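L-hydantoinase (Arthrobacter aurescens, PDB 1GKR) hydrolyses the ring of 5-substituted hydantoins, favouring aryl over alkyl derivatives, with a pair of zinc ions in each subunit. Local coordinates at residues Asn70-Ser81 / Gln404-Ser412. Residues are numbered along the deposited sequence; the frame is centred on the assembly and turned at random.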
loop_
_atom_site.group_PDB
_atom_site.type_symbol
_atom_site.label_atom_id
_atom_site.label_comp_id
_atom_site.label_asym_id
_atom_site.label_seq_id
_atom_site.Cartn_x
_atom_site.Cartn_y
_atom_site.Cartn_z
ATOM N N ASN A 70 46.473 -17.586 -8.275
ATOM C CA ASN A 70 47.261 -16.880 -9.275
ATOM C C ASN A 70 46.437 -16.279 -10.396
ATOM O O ASN A 70 46.976 -15.638 -11.292
ATOM C CB ASN A 70 48.328 -17.798 -9.859
ATOM C CG ASN A 70 49.394 -18.137 -8.852
ATOM O OD1 ASN A 70 50.028 -17.239 -8.278
ATOM N ND2 ASN A 70 49.598 -19.433 -8.615
ATOM N N ARG A 71 45.128 -16.455 -10.332
ATOM C CA ARG A 71 44.270 -15.937 -11.375
ATOM C C ARG A 71 43.314 -14.817 -10.931
ATOM O O ARG A 71 43.019 -13.901 -11.709
ATOM C CB ARG A 71 43.484 -17.107 -11.967
ATOM C CG ARG A 71 42.665 -16.795 -13.215
ATOM C CD ARG A 71 42.391 -18.072 -14.031
ATOM N NE ARG A 71 43.615 -18.857 -14.215
ATOM C CZ ARG A 71 43.986 -19.875 -13.436
ATOM N NH1 ARG A 71 43.228 -20.260 -12.411
ATOM N NH2 ARG A 71 45.137 -20.493 -13.661
ATOM N N TYR A 72 42.848 -14.881 -9.683
ATOM C CA TYR A 72 41.897 -13.898 -9.165
ATOM C C TYR A 72 42.411 -12.977 -8.060
ATOM O O TYR A 72 42.311 -11.762 -8.181
ATOM C CB TYR A 72 40.651 -14.631 -8.686
ATOM C CG TYR A 72 39.991 -15.405 -9.790
ATOM C CD1 TYR A 72 39.196 -14.759 -10.726
ATOM C CD2 TYR A 72 40.212 -16.771 -9.942
ATOM C CE1 TYR A 72 38.632 -15.450 -11.795
ATOM C CE2 TYR A 72 39.653 -17.475 -11.007
ATOM C CZ TYR A 72 38.862 -16.805 -11.932
ATOM O OH TYR A 72 38.290 -17.476 -12.994
ATOM N N GLY A 73 42.944 -13.552 -6.985
ATOM C CA GLY A 73 43.466 -12.748 -5.890
ATOM C C GLY A 73 44.216 -13.557 -4.842
ATOM O O GLY A 73 43.945 -14.750 -4.648
ATOM N N ARG A 74 45.162 -12.909 -4.166
ATOM C CA ARG A 74 45.959 -13.556 -3.119
ATOM C C ARG A 74 45.686 -12.860 -1.779
ATOM O O ARG A 74 45.647 -11.628 -1.714
ATOM C CB ARG A 74 47.460 -13.427 -3.420
ATOM C CG ARG A 74 47.881 -13.695 -4.861
ATOM C CD ARG A 74 48.059 -15.182 -5.133
ATOM N NE ARG A 74 49.111 -15.750 -4.299
ATOM C CZ ARG A 74 50.390 -15.415 -4.392
ATOM N NH1 ARG A 74 50.771 -14.515 -5.290
ATOM N NH2 ARG A 74 51.277 -15.967 -3.578
ATOM N N PHE A 75 45.516 -13.631 -0.710
ATOM C CA PHE A 75 45.274 -13.022 0.586
ATOM C C PHE A 75 46.321 -11.972 0.960
ATOM O O PHE A 75 45.955 -10.879 1.391
ATOM C CB PHE A 75 45.212 -14.078 1.693
ATOM C CG PHE A 75 43.996 -14.961 1.633
ATOM C CD1 PHE A 75 42.746 -14.435 1.318
ATOM C CD2 PHE A 75 44.091 -16.315 1.932
ATOM C CE1 PHE A 75 41.612 -15.249 1.303
ATOM C CE2 PHE A 75 42.964 -17.137 1.920
ATOM C CZ PHE A 75 41.724 -16.607 1.606
ATOM N N GLU A 76 47.610 -12.285 0.793
ATOM C CA GLU A 76 48.669 -11.336 1.160
ATOM C C GLU A 76 48.773 -10.131 0.258
ATOM O O GLU A 76 49.425 -9.154 0.620
ATOM C CB GLU A 76 50.061 -11.973 1.197
ATOM C CG GLU A 76 50.114 -13.468 1.162
ATOM C CD GLU A 76 49.825 -14.009 -0.209
ATOM O OE1 GLU A 76 50.418 -13.485 -1.177
ATOM O OE2 GLU A 76 49.011 -14.960 -0.308
ATOM N N LEU A 77 48.169 -10.180 -0.920
ATOM C CA LEU A 77 48.247 -9.014 -1.790
ATOM C C LEU A 77 47.038 -8.114 -1.633
ATOM O O LEU A 77 47.172 -6.953 -1.246
ATOM C CB LEU A 77 48.400 -9.434 -3.246
ATOM C CG LEU A 77 49.673 -10.238 -3.484
ATOM C CD1 LEU A 77 49.854 -10.480 -4.966
ATOM C CD2 LEU A 77 50.854 -9.482 -2.905
ATOM N N ASP A 78 45.858 -8.655 -1.917
ATOM C CA ASP A 78 44.620 -7.893 -1.814
ATOM C C ASP A 78 44.334 -7.372 -0.407
ATOM O O ASP A 78 43.763 -6.291 -0.254
ATOM C CB ASP A 78 43.451 -8.742 -2.304
ATOM C CG ASP A 78 43.604 -9.142 -3.750
ATOM O OD1 ASP A 78 44.666 -9.704 -4.090
ATOM O OD2 ASP A 78 42.672 -8.899 -4.543
ATOM N N SER A 79 44.722 -8.116 0.625
ATOM C CA SER A 79 44.464 -7.619 1.961
ATOM C C SER A 79 45.295 -6.345 2.203
ATOM O O SER A 79 45.020 -5.573 3.119
ATOM C CB SER A 79 44.747 -8.697 3.022
ATOM O OG SER A 79 46.121 -8.833 3.303
ATOM N N GLU A 80 46.308 -6.105 1.384
ATOM C CA GLU A 80 47.078 -4.879 1.564
ATOM C C GLU A 80 46.251 -3.734 0.997
ATOM O O GLU A 80 46.337 -2.604 1.476
ATOM C CB GLU A 80 48.432 -4.946 0.850
ATOM C CG GLU A 80 49.415 -5.906 1.487
ATOM C CD GLU A 80 50.856 -5.522 1.210
ATOM O OE1 GLU A 80 51.083 -4.749 0.256
ATOM O OE2 GLU A 80 51.758 -5.999 1.936
ATOM N N SER A 81 45.459 -4.024 -0.031
ATOM C CA SER A 81 44.599 -3.005 -0.618
ATOM C C SER A 81 43.578 -2.594 0.435
ATOM O O SER A 81 43.250 -1.412 0.559
ATOM C CB SER A 81 43.856 -3.535 -1.844
ATOM O OG SER A 81 44.667 -3.494 -2.998
ATOM N N GLN A 404 48.907 1.231 -9.162
ATOM C CA GLN A 404 49.542 1.307 -7.852
ATOM C C GLN A 404 48.865 0.375 -6.850
ATOM O O GLN A 404 49.318 0.247 -5.713
ATOM C CB GLN A 404 49.499 2.739 -7.319
ATOM C CG GLN A 404 50.309 3.728 -8.134
ATOM C CD GLN A 404 51.713 3.217 -8.416
ATOM O OE1 GLN A 404 52.480 2.929 -7.492
ATOM N NE2 GLN A 404 52.056 3.090 -9.701
ATOM N N PHE A 405 47.775 -0.259 -7.273
ATOM C CA PHE A 405 47.037 -1.180 -6.419
ATOM C C PHE A 405 47.946 -2.238 -5.836
ATOM O O PHE A 405 48.837 -2.748 -6.509
ATOM C CB PHE A 405 45.926 -1.873 -7.205
ATOM C CG PHE A 405 44.682 -1.044 -7.366
ATOM C CD1 PHE A 405 44.662 0.298 -6.995
ATOM C CD2 PHE A 405 43.528 -1.609 -7.912
ATOM C CE1 PHE A 405 43.513 1.066 -7.167
ATOM C CE2 PHE A 405 42.374 -0.847 -8.089
ATOM C CZ PHE A 405 42.365 0.493 -7.715
ATOM N N ARG A 406 47.703 -2.583 -4.583
ATOM C CA ARG A 406 48.504 -3.588 -3.906
ATOM C C ARG A 406 47.987 -5.001 -4.185
ATOM O O ARG A 406 48.666 -5.984 -3.911
ATOM C CB ARG A 406 48.474 -3.308 -2.411
ATOM C CG ARG A 406 48.703 -1.840 -2.092
ATOM C CD ARG A 406 50.127 -1.474 -2.372
ATOM N NE ARG A 406 51.020 -2.242 -1.506
ATOM C CZ ARG A 406 52.208 -2.719 -1.875
ATOM N NH1 ARG A 406 52.664 -2.516 -3.109
ATOM N NH2 ARG A 406 52.948 -3.396 -1.003
ATOM N N SER A 407 46.785 -5.094 -4.743
ATOM C CA SER A 407 46.166 -6.384 -5.033
ATOM C C SER A 407 46.803 -7.110 -6.210
ATOM O O SER A 407 47.643 -6.553 -6.917
ATOM C CB SER A 407 44.679 -6.190 -5.319
ATOM O OG SER A 407 44.499 -5.335 -6.430
ATOM N N LEU A 408 46.389 -8.357 -6.422
ATOM C CA LEU A 408 46.917 -9.147 -7.527
ATOM C C LEU A 408 46.647 -8.443 -8.850
ATOM O O LEU A 408 47.550 -8.289 -9.660
ATOM C CB LEU A 408 46.287 -10.538 -7.560
ATOM C CG LEU A 408 46.815 -11.361 -8.738
ATOM C CD1 LEU A 408 48.291 -11.632 -8.502
ATOM C CD2 LEU A 408 46.037 -12.665 -8.901
ATOM N N HIS A 409 45.410 -8.022 -9.077
ATOM C CA HIS A 409 45.091 -7.325 -10.308
ATOM C C HIS A 409 45.254 -5.818 -10.189
ATOM O O HIS A 409 45.100 -5.246 -9.112
ATOM C CB HIS A 409 43.689 -7.691 -10.763
ATOM C CG HIS A 409 43.599 -9.085 -11.289
ATOM N ND1 HIS A 409 44.372 -9.527 -12.342
ATOM C CD2 HIS A 409 42.879 -10.152 -10.872
ATOM C CE1 HIS A 409 44.132 -10.809 -12.549
ATOM N NE2 HIS A 409 43.231 -11.213 -11.671
ATOM N N LYS A 410 45.560 -5.177 -11.308
ATOM C CA LYS A 410 45.800 -3.746 -11.316
ATOM C C LYS A 410 44.952 -2.917 -12.260
ATOM O O LYS A 410 45.487 -2.201 -13.095
ATOM C CB LYS A 410 47.270 -3.483 -11.643
ATOM C CG LYS A 410 48.219 -3.437 -10.457
ATOM C CD LYS A 410 48.685 -4.791 -9.969
ATOM C CE LYS A 410 49.728 -4.573 -8.868
ATOM N NZ LYS A 410 50.126 -5.819 -8.152
ATOM N N TYR A 411 43.637 -3.008 -12.150
ATOM C CA TYR A 411 42.763 -2.198 -12.994
ATOM C C TYR A 411 41.516 -1.833 -12.200
ATOM O O TYR A 411 41.184 -2.497 -11.223
ATOM C CB TYR A 411 42.402 -2.942 -14.274
ATOM C CG TYR A 411 41.681 -4.238 -14.056
ATOM C CD1 TYR A 411 40.297 -4.268 -13.907
ATOM C CD2 TYR A 411 42.379 -5.442 -14.012
ATOM C CE1 TYR A 411 39.623 -5.465 -13.723
ATOM C CE2 TYR A 411 41.712 -6.652 -13.827
ATOM C CZ TYR A 411 40.335 -6.652 -13.683
ATOM O OH TYR A 411 39.672 -7.835 -13.500
ATOM N N SER A 412 40.823 -0.780 -12.607
ATOM C CA SER A 412 39.656 -0.358 -11.857
ATOM C C SER A 412 38.773 0.572 -12.649
ATOM O O SER A 412 39.265 1.371 -13.440
ATOM C CB SER A 412 40.111 0.347 -10.578
ATOM O OG SER A 412 39.079 1.152 -10.039
HETATM O O HOH W 1 43.191 -9.263 -7.323
HETATM O O HOH W 2 51.169 -6.169 -2.173
HETATM O O HOH W 3 42.633 -3.637 -5.304
#
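Leu-408 and Asp-78 meet in the tightly packed part of this contact, where a loop segment, 404-412, lies against the start of helix 75-85 and the turn before it. Leu-408, its CG anti to the backbone N (chi1 179°), extends across to segment 70-81, where the fork at CG gives each methyl its own neighbour: CD2 rests on the backbone, 3.7 Å from Tyr-72 C, while CD1 reaches Leu-77 CD1 at 4.0 Å.

Beneath this apolar layer, Asp-78 OD1 accepts two backbone N-H groups from opposite faces of its carboxylate. Leu-408 N lies 3.2 Å from Asp-78 OD1 in a nearly straight bond (164°), and Arg-74 N, at the N-cap residue, approaches from the other side. OD2 is bonded to His-313 NE2 and to a water shared with Tyr-72 O and His-409 N.

The His-409 ring uses NE2 to reach Arg-71 O at 2.7 Å; the oxygen lies in the ring plane, although the donor stands above the carbonyl plane. Ser-407 OG donates a hydrogen bond to His-409 O (2.7 Å), and a water donates to both Ser-407 OG and Ser-81 OG, the latter also bonded to Glu-339.

The Arg-406 side is looser and more solvent-exposed. Its bent chain brings NH2 within 2.6 Å of Glu-80 OE1 in a salt bridge, but the hydrogen bond is weak and the carboxylate and guanidinium planes lie 36° apart. Glu-80 OE2 pairs with Lys-118.

In this TIM-barrel amidohydrolase, segment 70-81 follows the strand carrying zinc ligands His-60 and His-62. The contact illustrates a buried carboxylate oxygen satisfied by backbone N-H groups beside a less directed ion pair: bonds accepted by Asp-78 and donated by His-409 probably do most to hold the loop, while the outer pair probably adds mainly charge attraction.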